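Suppressor protein MPT5 (Saccharomyces cerevisiae, PDB 5BZ1) binds 3'-UTR elements of target mRNAs through its Pumilio repeat domain and regulates their expression after transcription, including negative regulation of HO. Local coordinates at residues A[14-19]-A[54-59]; A[90-95]-A[100-105]; A[104-109]-A[116-121]. All coordinates share one frame; numbering follows the deposited sequence.

Interaction 1 (A[14-19]-A[54-59])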
loop_
_atom_site.group_PDB
_atom_site.type_symbol
_atom_site.label_atom_id
_atom_site.label_comp_id
_atom_site.label_asym_id
_atom_site.label_seq_id
_atom_site.Cartn_x
_atom_site.Cartn_y
_atom_site.Cartn_z
ATOM N N ASP A 14 33.956 -17.162 -26.190
ATOM C CA ASP A 14 34.350 -16.322 -25.065
ATOM C C ASP A 14 33.093 -15.731 -24.434
ATOM O O ASP A 14 32.658 -14.636 -24.791
ATOM C CB ASP A 14 35.295 -15.211 -25.517
ATOM C CG ASP A 14 36.074 -14.602 -24.364
ATOM O OD1 ASP A 14 35.677 -14.805 -23.194
ATOM O OD2 ASP A 14 37.081 -13.915 -24.626
ATOM N N TYR A 15 32.517 -16.467 -23.488
ATOM C CA TYR A 15 31.203 -16.138 -22.950
ATOM C C TYR A 15 31.121 -14.811 -22.198
ATOM O O TYR A 15 30.129 -14.092 -22.327
ATOM C CB TYR A 15 30.668 -17.300 -22.107
ATOM C CG TYR A 15 30.307 -18.495 -22.957
ATOM C CD1 TYR A 15 29.092 -18.548 -23.623
ATOM C CD2 TYR A 15 31.191 -19.553 -23.122
ATOM C CE1 TYR A 15 28.757 -19.625 -24.417
ATOM C CE2 TYR A 15 30.866 -20.637 -23.914
ATOM C CZ TYR A 15 29.645 -20.667 -24.560
ATOM O OH TYR A 15 29.313 -21.740 -25.351
ATOM N N ILE A 16 32.150 -14.472 -21.425
ATOM C CA ILE A 16 32.109 -13.220 -20.668
ATOM C C ILE A 16 32.136 -12.004 -21.600
ATOM O O ILE A 16 31.484 -10.991 -21.326
ATOM C CB ILE A 16 33.219 -13.136 -19.589
ATOM C CG1 ILE A 16 32.954 -11.966 -18.640
ATOM C CG2 ILE A 16 34.605 -13.021 -20.219
ATOM C CD1 ILE A 16 31.586 -12.016 -17.990
ATOM N N LYS A 17 32.861 -12.116 -22.711
ATOM C CA LYS A 17 32.924 -11.034 -23.689
ATOM C C LYS A 17 31.602 -10.896 -24.437
ATOM O O LYS A 17 31.145 -9.786 -24.703
ATOM C CB LYS A 17 34.069 -11.258 -24.680
ATOM C CG LYS A 17 35.444 -11.282 -24.034
ATOM C CD LYS A 17 35.651 -10.089 -23.111
ATOM C CE LYS A 17 36.862 -10.287 -22.207
ATOM N NZ LYS A 17 37.058 -9.135 -21.284
ATOM N N LEU A 18 30.996 -12.030 -24.775
ATOM C CA LEU A 18 29.696 -12.039 -25.441
ATOM C C LEU A 18 28.599 -11.506 -24.515
ATOM O O LEU A 18 27.671 -10.831 -24.957
ATOM C CB LEU A 18 29.343 -13.453 -25.913
ATOM C CG LEU A 18 30.271 -14.119 -26.934
ATOM C CD1 LEU A 18 29.849 -15.555 -27.202
ATOM C CD2 LEU A 18 30.277 -13.332 -28.224
ATOM N N ALA A 19 28.726 -11.808 -23.226
ATOM C CA ALA A 19 27.712 -11.457 -22.231
ATOM C C ALA A 19 27.445 -9.953 -22.132
ATOM O O ALA A 19 26.294 -9.529 -22.009
ATOM C CB ALA A 19 28.098 -12.016 -20.869
ATOM N N LEU A 54 27.753 -10.617 -10.278
ATOM C CA LEU A 54 27.349 -9.279 -9.856
ATOM C C LEU A 54 27.528 -8.270 -10.987
ATOM O O LEU A 54 26.659 -7.425 -11.216
ATOM C CB LEU A 54 28.134 -8.824 -8.624
ATOM C CG LEU A 54 27.792 -7.410 -8.144
ATOM C CD1 LEU A 54 26.321 -7.319 -7.754
ATOM C CD2 LEU A 54 28.681 -6.984 -6.986
ATOM N N ASP A 55 28.651 -8.375 -11.697
ATOM C CA ASP A 55 28.959 -7.469 -12.798
ATOM C C ASP A 55 27.890 -7.550 -13.892
ATOM O O ASP A 55 27.397 -6.529 -14.371
ATOM C CB ASP A 55 30.336 -7.801 -13.384
ATOM C CG ASP A 55 31.405 -7.965 -12.315
ATOM O OD1 ASP A 55 32.288 -7.088 -12.204
ATOM O OD2 ASP A 55 31.356 -8.977 -11.586
ATOM N N LEU A 56 27.530 -8.774 -14.269
ATOM C CA LEU A 56 26.545 -9.006 -15.320
ATOM C C LEU A 56 25.144 -8.531 -14.924
ATOM O O LEU A 56 24.428 -7.935 -15.731
ATOM C CB LEU A 56 26.519 -10.488 -15.697
ATOM C CG LEU A 56 27.833 -11.019 -16.268
ATOM C CD1 LEU A 56 27.725 -12.495 -16.617
ATOM C CD2 LEU A 56 28.241 -10.213 -17.489
ATOM N N ILE A 57 24.766 -8.797 -13.676
ATOM C CA ILE A 57 23.478 -8.367 -13.133
ATOM C C ILE A 57 23.291 -6.854 -13.271
ATOM O O ILE A 57 22.177 -6.370 -13.489
ATOM C CB ILE A 57 23.344 -8.814 -11.656
ATOM C CG1 ILE A 57 22.899 -10.274 -11.589
ATOM C CG2 ILE A 57 22.366 -7.933 -10.884
ATOM C CD1 ILE A 57 23.039 -10.902 -10.215
ATOM N N LEU A 58 24.396 -6.119 -13.177
ATOM C CA LEU A 58 24.367 -4.664 -13.260
ATOM C C LEU A 58 24.606 -4.134 -14.678
ATOM O O LEU A 58 24.580 -2.921 -14.902
ATOM C CB LEU A 58 25.408 -4.074 -12.305
ATOM C CG LEU A 58 25.283 -4.511 -10.846
ATOM C CD1 LEU A 58 26.435 -3.973 -10.019
ATOM C CD2 LEU A 58 23.961 -4.041 -10.267
ATOM N N ASP A 59 24.825 -5.038 -15.629
ATOM C CA ASP A 59 25.233 -4.645 -16.976
ATOM C C ASP A 59 24.034 -4.373 -17.883
ATOM O O ASP A 59 23.031 -5.087 -17.818
ATOM C CB ASP A 59 26.120 -5.731 -17.587
ATOM C CG ASP A 59 26.793 -5.283 -18.867
ATOM O OD1 ASP A 59 27.866 -4.645 -18.780
ATOM O OD2 ASP A 59 26.248 -5.564 -19.956
#
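Leu56 faces Ile16 and Ala19 across the gap between two short helices. The side chain of Leu56 sets out toward segment 14-19, and both methyls of its fork are used. CD2 does most of the work. It lies 3.8 Å from Ile16 CD1 and also 3.8 Å from Ala19 CB, so this one methyl touches two residues a helix turn apart. Leu56 CD1 adds a longer contact, 4.1 Å from Ile16 CD1.

Ile16 makes its contact by the end of its longer arm. CG1 stands anti to the backbone N (chi1 -168°), and this carries CD1 over to the leucine fork although the CB does not start out directly toward it. The two side chains cross obliquely, methyl against methyl. Ala19 reaches the same leucine methyl, CD2, with its CB, which points toward the leucine. The backbones are nearest here, with the CA atoms of Ala19 and Leu56 7.4 Å apart.

The contact joins Pumilio repeat 1 to Pumilio repeat 2. Both segments lie on short helices, 15-19 and 53-57, in the all-helical PUF scaffold, where successive repeats stack side by side. Helix 62-69 of repeat 2 closes over the seam, with Leu65 on Ala19 and Val66 on Leu56. Ile49 also packs on Leu56, and Phe52 on Ile16.

The side-chain packing is apolar. Asp59 has its carboxylate near the end of helix 15-19, yet OD2 stays 4.5 Å from Ala19 O. Asp59 OD2 instead accepts hydrogen bonds from the backbone N atoms of Phe61 and Gly62, where it caps the start of helix 62-69.

Interaction 2 (A[90-95]-A[100-105]). With nucleotides of chain B.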
loop_
_atom_site.group_PDB
_atom_site.type_symbol
_atom_site.label_atom_id
_atom_site.label_comp_id
_atom_site.label_asym_id
_atom_site.label_seq_id
_atom_site.Cartn_x
_atom_site.Cartn_y
_atom_site.Cartn_z
ATOM N N PHE A 90 21.216 -4.677 -1.886
ATOM C CA PHE A 90 20.948 -3.239 -1.851
ATOM C C PHE A 90 21.486 -2.551 -3.096
ATOM O O PHE A 90 20.777 -1.787 -3.751
ATOM C CB PHE A 90 21.543 -2.570 -0.606
ATOM C CG PHE A 90 21.364 -1.070 -0.589
ATOM C CD1 PHE A 90 20.136 -0.512 -0.259
ATOM C CD2 PHE A 90 22.416 -0.219 -0.914
ATOM C CE1 PHE A 90 19.956 0.868 -0.247
ATOM C CE2 PHE A 90 22.247 1.162 -0.908
ATOM C CZ PHE A 90 21.013 1.706 -0.572
ATOM N N GLN A 91 22.751 -2.816 -3.406
ATOM C CA GLN A 91 23.402 -2.243 -4.581
ATOM C C GLN A 91 22.669 -2.632 -5.860
ATOM O O GLN A 91 22.495 -1.821 -6.773
ATOM C CB GLN A 91 24.852 -2.722 -4.655
ATOM C CG GLN A 91 25.549 -2.401 -5.971
ATOM C CD GLN A 91 26.917 -3.035 -6.061
ATOM O OE1 GLN A 91 27.280 -3.863 -5.227
ATOM N NE2 GLN A 91 27.685 -2.649 -7.072
ATOM N N ILE A 92 22.234 -3.885 -5.912
ATOM C CA ILE A 92 21.520 -4.398 -7.066
ATOM C C ILE A 92 20.138 -3.753 -7.217
ATOM O O ILE A 92 19.744 -3.372 -8.318
ATOM C CB ILE A 92 21.383 -5.925 -6.977
ATOM C CG1 ILE A 92 22.764 -6.585 -7.077
ATOM C CG2 ILE A 92 20.472 -6.447 -8.069
ATOM C CD1 ILE A 92 22.773 -8.069 -6.733
ATOM N N SER A 93 19.414 -3.624 -6.109
ATOM C CA SER A 93 18.040 -3.128 -6.135
ATOM C C SER A 93 17.911 -1.660 -6.565
ATOM O O SER A 93 16.931 -1.283 -7.205
ATOM C CB SER A 93 17.375 -3.342 -4.773
ATOM O OG SER A 93 17.418 -4.706 -4.402
ATOM N N ILE A 94 18.895 -0.838 -6.210
ATOM C CA ILE A 94 18.879 0.574 -6.588
ATOM C C ILE A 94 19.380 0.782 -8.016
ATOM O O ILE A 94 19.306 1.887 -8.554
ATOM C CB ILE A 94 19.742 1.435 -5.653
ATOM C CG1 ILE A 94 21.217 1.039 -5.765
ATOM C CG2 ILE A 94 19.254 1.332 -4.212
ATOM C CD1 ILE A 94 22.133 1.864 -4.880
ATOM N N ASN A 95 19.907 -0.278 -8.620
ATOM C CA ASN A 95 20.449 -0.190 -9.974
ATOM C C ASN A 95 19.353 -0.376 -11.021
ATOM O O ASN A 95 18.488 -1.243 -10.870
ATOM C CB ASN A 95 21.545 -1.237 -10.174
ATOM C CG ASN A 95 22.353 -1.000 -11.435
ATOM O OD1 ASN A 95 22.075 -1.579 -12.485
ATOM N ND2 ASN A 95 23.364 -0.145 -11.335
ATOM N N ARG A 100 15.989 -5.224 -12.466
ATOM C CA ARG A 100 15.338 -6.121 -13.417
ATOM C C ARG A 100 15.845 -7.550 -13.219
ATOM O O ARG A 100 15.064 -8.505 -13.223
ATOM C CB ARG A 100 15.601 -5.673 -14.858
ATOM C CG ARG A 100 15.276 -4.207 -15.153
ATOM C CD ARG A 100 13.786 -3.909 -15.036
ATOM N NE ARG A 100 13.475 -2.547 -15.472
ATOM C CZ ARG A 100 12.632 -2.245 -16.456
ATOM N NH1 ARG A 100 11.989 -3.207 -17.103
ATOM N NH2 ARG A 100 12.420 -0.979 -16.786
ATOM N N SER A 101 17.157 -7.686 -13.046
ATOM C CA SER A 101 17.780 -8.977 -12.776
ATOM C C SER A 101 17.234 -9.608 -11.495
ATOM O O SER A 101 16.857 -10.777 -11.484
ATOM C CB SER A 101 19.298 -8.819 -12.660
ATOM O OG SER A 101 19.867 -8.336 -13.859
ATOM N N LEU A 102 17.194 -8.825 -10.419
ATOM C CA LEU A 102 16.794 -9.338 -9.111
ATOM C C LEU A 102 15.308 -9.700 -9.048
ATOM O O LEU A 102 14.935 -10.698 -8.420
ATOM C CB LEU A 102 17.169 -8.345 -8.005
ATOM C CG LEU A 102 17.018 -8.850 -6.571
ATOM C CD1 LEU A 102 17.648 -10.224 -6.447
ATOM C CD2 LEU A 102 17.665 -7.888 -5.588
ATOM N N GLN A 103 14.465 -8.900 -9.700
ATOM C CA GLN A 103 13.040 -9.208 -9.792
ATOM C C GLN A 103 12.831 -10.573 -10.445
ATOM O O GLN A 103 12.010 -11.371 -9.990
ATOM C CB GLN A 103 12.301 -8.138 -10.600
ATOM C CG GLN A 103 12.092 -6.807 -9.889
ATOM C CD GLN A 103 11.591 -5.730 -10.831
ATOM O OE1 GLN A 103 10.543 -5.877 -11.460
ATOM N NE2 GLN A 103 12.347 -4.638 -10.943
ATOM N N LYS A 104 13.577 -10.832 -11.517
ATOM C CA LYS A 104 13.475 -12.101 -12.234
ATOM C C LYS A 104 13.962 -13.262 -11.368
ATOM O O LYS A 104 13.344 -14.328 -11.337
ATOM C CB LYS A 104 14.273 -12.051 -13.540
ATOM C CG LYS A 104 14.105 -13.290 -14.413
ATOM C CD LYS A 104 12.633 -13.536 -14.740
ATOM C CE LYS A 104 12.434 -14.812 -15.555
ATOM N NZ LYS A 104 12.936 -14.687 -16.947
ATOM N N ILE A 105 15.070 -13.043 -10.663
ATOM C CA ILE A 105 15.631 -14.057 -9.773
ATOM C C ILE A 105 14.632 -14.447 -8.683
ATOM O O ILE A 105 14.362 -15.634 -8.476
ATOM C CB ILE A 105 16.954 -13.580 -9.144
ATOM C CG1 ILE A 105 18.050 -13.511 -10.212
ATOM C CG2 ILE A 105 17.385 -14.508 -8.015
ATOM C CD1 ILE A 105 19.350 -12.890 -9.730
ATOM P P U B 7 9.330 5.759 -14.594
ATOM O OP1 U B 7 10.742 6.170 -14.360
ATOM O OP2 U B 7 8.451 6.648 -15.400
ATOM O "O5'" U B 7 9.339 4.304 -15.255
ATOM C "C5'" U B 7 9.794 4.101 -16.592
ATOM C "C4'" U B 7 9.194 2.862 -17.219
ATOM O "O4'" U B 7 9.944 1.687 -16.798
ATOM C "C3'" U B 7 7.730 2.583 -16.865
ATOM O "O3'" U B 7 7.079 1.971 -17.984
ATOM C "C2'" U B 7 7.858 1.558 -15.741
ATOM O "O2'" U B 7 6.717 0.753 -15.539
ATOM C "C1'" U B 7 9.059 0.747 -16.219
ATOM N N1 U B 7 9.774 0.010 -15.166
ATOM C C2 U B 7 9.554 -1.357 -15.087
ATOM O O2 U B 7 8.788 -1.949 -15.830
ATOM N N3 U B 7 10.249 -2.012 -14.099
ATOM C C4 U B 7 11.138 -1.449 -13.205
ATOM O O4 U B 7 11.687 -2.176 -12.375
ATOM C C5 U B 7 11.319 -0.031 -13.360
ATOM C C6 U B 7 10.652 0.637 -14.312
ATOM P P U B 9 11.403 -1.049 -20.687
ATOM O OP1 U B 9 11.136 -2.499 -20.885
ATOM O OP2 U B 9 11.088 -0.417 -19.383
ATOM O "O5'" U B 9 12.943 -0.795 -21.005
ATOM C "C5'" U B 9 13.551 0.475 -20.804
ATOM C "C4'" U B 9 15.044 0.330 -20.681
ATOM O "O4'" U B 9 15.349 -0.411 -19.474
ATOM C "C3'" U B 9 15.703 -0.465 -21.795
ATOM O "O3'" U B 9 15.999 0.343 -22.922
ATOM C "C2'" U B 9 16.938 -1.056 -21.121
ATOM O "O2'" U B 9 18.008 -0.121 -21.103
ATOM C "C1'" U B 9 16.447 -1.267 -19.688
ATOM N N1 U B 9 16.018 -2.660 -19.413
ATOM C C2 U B 9 16.995 -3.595 -19.107
ATOM O O2 U B 9 18.183 -3.325 -19.081
ATOM N N3 U B 9 16.535 -4.865 -18.846
ATOM C C4 U B 9 15.219 -5.279 -18.851
ATOM O O4 U B 9 14.962 -6.458 -18.598
ATOM C C5 U B 9 14.267 -4.252 -19.166
ATOM C C6 U B 9 14.682 -3.006 -19.422
#
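Ile92 and Leu102 meet at about a right angle in the tight part of this contact, within Pumilio repeat 3. Ile92 CG2 sits 3.8 Å from Leu102 CB. With Leu102 CG anti to the backbone N (chi1 -170°), CD2 lies 3.4 Å from Ser93 OG. This is a methyl against a hydroxyl oxygen, and OG has its polar partner in Val89 O. All three residues are buried. Val144 of helix 141-151 covers Ser93 and Leu102, and Leu54 and Ile57 of helix 53-57 cover Ile92.

Toward the RNA the two segments part, and nucleotides take over as partners. There, Arg100 and Gln103 of segment 100-105 turn to the nucleotides of chain B and make no contact with segment 90-95. The Arg100 chain bends at chi2, and its guanidinium lies between two bases. U7 N3 is over the centre of one face, 3.4 Å above the plane. U9 C6 is over the opposite face, offset toward the rim. U9 OP2 meets the edge in the guanidinium plane and takes a hydrogen bond of 3.0 Å from Arg100 NH2 (160°). Gln103 NE2 gives a nearly straight bond of 2.9 Å to U7 O4 (165°), and Thr99 OG1 is a second partner of NE2.

This is base recognition of the kind known from PUF proteins, with one side chain reading the base and another lying between bases. The amide N-H matches the keto oxygen of uracil. The arginine adds contact to two bases and probably steadies the phosphate with its charge.

Interaction 3 (A[104-109]-A[116-121])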
loop_
_atom_site.group_PDB
_atom_site.type_symbol
_atom_site.label_atom_id
_atom_site.label_comp_id
_atom_site.label_asym_id
_atom_site.label_seq_id
_atom_site.Cartn_x
_atom_site.Cartn_y
_atom_site.Cartn_z
ATOM N N LYS A 104 13.577 -10.832 -11.517
ATOM C CA LYS A 104 13.475 -12.101 -12.234
ATOM C C LYS A 104 13.962 -13.262 -11.368
ATOM O O LYS A 104 13.344 -14.328 -11.337
ATOM C CB LYS A 104 14.273 -12.051 -13.540
ATOM C CG LYS A 104 14.105 -13.290 -14.413
ATOM C CD LYS A 104 12.633 -13.536 -14.740
ATOM C CE LYS A 104 12.434 -14.812 -15.555
ATOM N NZ LYS A 104 12.936 -14.687 -16.947
ATOM N N ILE A 105 15.070 -13.043 -10.663
ATOM C CA ILE A 105 15.631 -14.057 -9.773
ATOM C C ILE A 105 14.632 -14.447 -8.683
ATOM O O ILE A 105 14.362 -15.634 -8.476
ATOM C CB ILE A 105 16.954 -13.580 -9.144
ATOM C CG1 ILE A 105 18.050 -13.511 -10.212
ATOM C CG2 ILE A 105 17.385 -14.508 -8.015
ATOM C CD1 ILE A 105 19.350 -12.890 -9.730
ATOM N N ILE A 106 14.089 -13.446 -7.993
ATOM C CA ILE A 106 13.056 -13.672 -6.985
ATOM C C ILE A 106 11.858 -14.398 -7.591
ATOM O O ILE A 106 11.302 -15.315 -6.984
ATOM C CB ILE A 106 12.578 -12.337 -6.362
ATOM C CG1 ILE A 106 13.696 -11.703 -5.535
ATOM C CG2 ILE A 106 11.338 -12.543 -5.493
ATOM C CD1 ILE A 106 13.457 -10.243 -5.207
ATOM N N ASP A 107 11.470 -13.989 -8.794
ATOM C CA ASP A 107 10.282 -14.528 -9.449
ATOM C C ASP A 107 10.424 -16.007 -9.806
ATOM O O ASP A 107 9.422 -16.701 -10.000
ATOM C CB ASP A 107 9.966 -13.724 -10.710
ATOM C CG ASP A 107 8.534 -13.899 -11.173
ATOM O OD1 ASP A 107 7.613 -13.755 -10.340
ATOM O OD2 ASP A 107 8.327 -14.182 -12.371
ATOM N N THR A 108 11.664 -16.485 -9.885
ATOM C CA THR A 108 11.931 -17.863 -10.294
ATOM C C THR A 108 12.714 -18.691 -9.272
ATOM O O THR A 108 13.424 -19.623 -9.655
ATOM C CB THR A 108 12.691 -17.915 -11.640
ATOM O OG1 THR A 108 13.948 -17.239 -11.514
ATOM C CG2 THR A 108 11.875 -17.262 -12.743
ATOM N N VAL A 109 12.594 -18.360 -7.987
ATOM C CA VAL A 109 13.245 -19.168 -6.950
ATOM C C VAL A 109 12.713 -20.601 -6.961
ATOM O O VAL A 109 11.523 -20.823 -7.197
ATOM C CB VAL A 109 13.092 -18.570 -5.534
ATOM C CG1 VAL A 109 13.953 -17.328 -5.378
ATOM C CG2 VAL A 109 11.628 -18.262 -5.230
ATOM N N ASP A 116 15.596 -17.951 1.614
ATOM C CA ASP A 116 16.258 -17.563 2.857
ATOM C C ASP A 116 17.602 -16.855 2.632
ATOM O O ASP A 116 17.968 -15.962 3.394
ATOM C CB ASP A 116 16.419 -18.772 3.781
ATOM C CG ASP A 116 15.103 -19.207 4.400
ATOM O OD1 ASP A 116 14.142 -18.409 4.374
ATOM O OD2 ASP A 116 15.033 -20.340 4.919
ATOM N N LEU A 117 18.331 -17.252 1.591
ATOM C CA LEU A 117 19.568 -16.561 1.223
ATOM C C LEU A 117 19.290 -15.109 0.833
ATOM O O LEU A 117 19.966 -14.191 1.295
ATOM C CB LEU A 117 20.277 -17.284 0.078
ATOM C CG LEU A 117 21.060 -18.538 0.463
ATOM C CD1 LEU A 117 21.560 -19.258 -0.779
ATOM C CD2 LEU A 117 22.224 -18.182 1.375
ATOM N N ILE A 118 18.286 -14.913 -0.017
ATOM C CA ILE A 118 17.856 -13.577 -0.420
ATOM C C ILE A 118 17.437 -12.744 0.796
ATOM O O ILE A 118 17.860 -11.598 0.954
ATOM C CB ILE A 118 16.689 -13.656 -1.426
ATOM C CG1 ILE A 118 17.184 -14.175 -2.779
ATOM C CG2 ILE A 118 16.022 -12.302 -1.599
ATOM C CD1 ILE A 118 16.068 -14.572 -3.733
ATOM N N ILE A 119 16.604 -13.334 1.650
ATOM C CA ILE A 119 16.147 -12.678 2.874
ATOM C C ILE A 119 17.323 -12.340 3.801
ATOM O O ILE A 119 17.326 -11.305 4.471
ATOM C CB ILE A 119 15.098 -13.551 3.601
ATOM C CG1 ILE A 119 13.818 -13.629 2.771
ATOM C CG2 ILE A 119 14.783 -13.008 4.988
ATOM C CD1 ILE A 119 13.255 -12.257 2.404
ATOM N N LYS A 120 18.329 -13.208 3.823
ATOM C CA LYS A 120 19.527 -12.959 4.618
ATOM C C LYS A 120 20.268 -11.718 4.111
ATOM O O LYS A 120 20.809 -10.936 4.899
ATOM C CB LYS A 120 20.452 -14.177 4.594
ATOM C CG LYS A 120 21.714 -14.025 5.436
ATOM C CD LYS A 120 22.575 -15.277 5.345
ATOM C CE LYS A 120 23.905 -15.093 6.052
ATOM N NZ LYS A 120 24.745 -16.315 5.959
ATOM N N GLY A 121 20.273 -11.530 2.795
ATOM C CA GLY A 121 20.937 -10.382 2.201
ATOM C C GLY A 121 20.266 -9.073 2.571
ATOM O O GLY A 121 20.924 -8.033 2.672
#
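Ile118 meets Ile105, Ile106 and Val109 without any ring or flat polar group taking part, so the contact has no faces or edges, only aliphatic branches. It belongs to Pumilio repeat 3 of the PUF scaffold. It joins the last turn of helix 98-107, which carries RNA-binding residues, and the loop after it to helix 112-121, which follows in the same repeat.

One methyl carries the contact. The side chain of Ile118 sets out toward segment 104-109, and CG1 stands anti to the carbonyl carbon with the chain extended beyond it (chi2 167°). This puts CD1 at the far end of the side chain, among its three partners. Its closest partner is Val109 CG1, at 3.8 Å. Ile106 CG1, a methylene, lies 4.1 Å from Ile118 CD1. Ile105 CG2 is the loosest of the three, at 4.5 Å. Val109 and Ile106 both run at a slant to the isoleucine.

Neighbouring helices complete the burial. Ile82 of helix 75-85 packs on both Ile105 and Ile118. Lys147, Cys148 and Lys151 of helix 141-151 pack on Ile106.

Val109 belongs to the loop that follows helix 98-107. Thr108 is the first residue to leave helical geometry, and it ties back to the helix end through its side chain. Thr108 OG1 donates to Lys104 O over 3.0 Å, tilted 29° from the carbonyl plane.

Overall arrangement
Interaction 1 spans Pumilio repeats 1 and 2, whereas interactions 2 and 3 lie inside repeat 3 and share helix 98-107. Their centres are about 10 Å apart. Interaction 1 is about 15 Å from interaction 2, centre to centre, and about 20 Å from interaction 3. Segment 54-59 bridges the repeats: Ile57 O is 3.1 Å from Ser101 OG, a probable hydrogen bond, and Ile57 CD1 is 4.2 Å from Ile105 CD1. Interaction 2 touches the RNA itself. The nearest atoms of interactions 1 and 3 are about 5 Å and 8 Å from the bound nucleic acid.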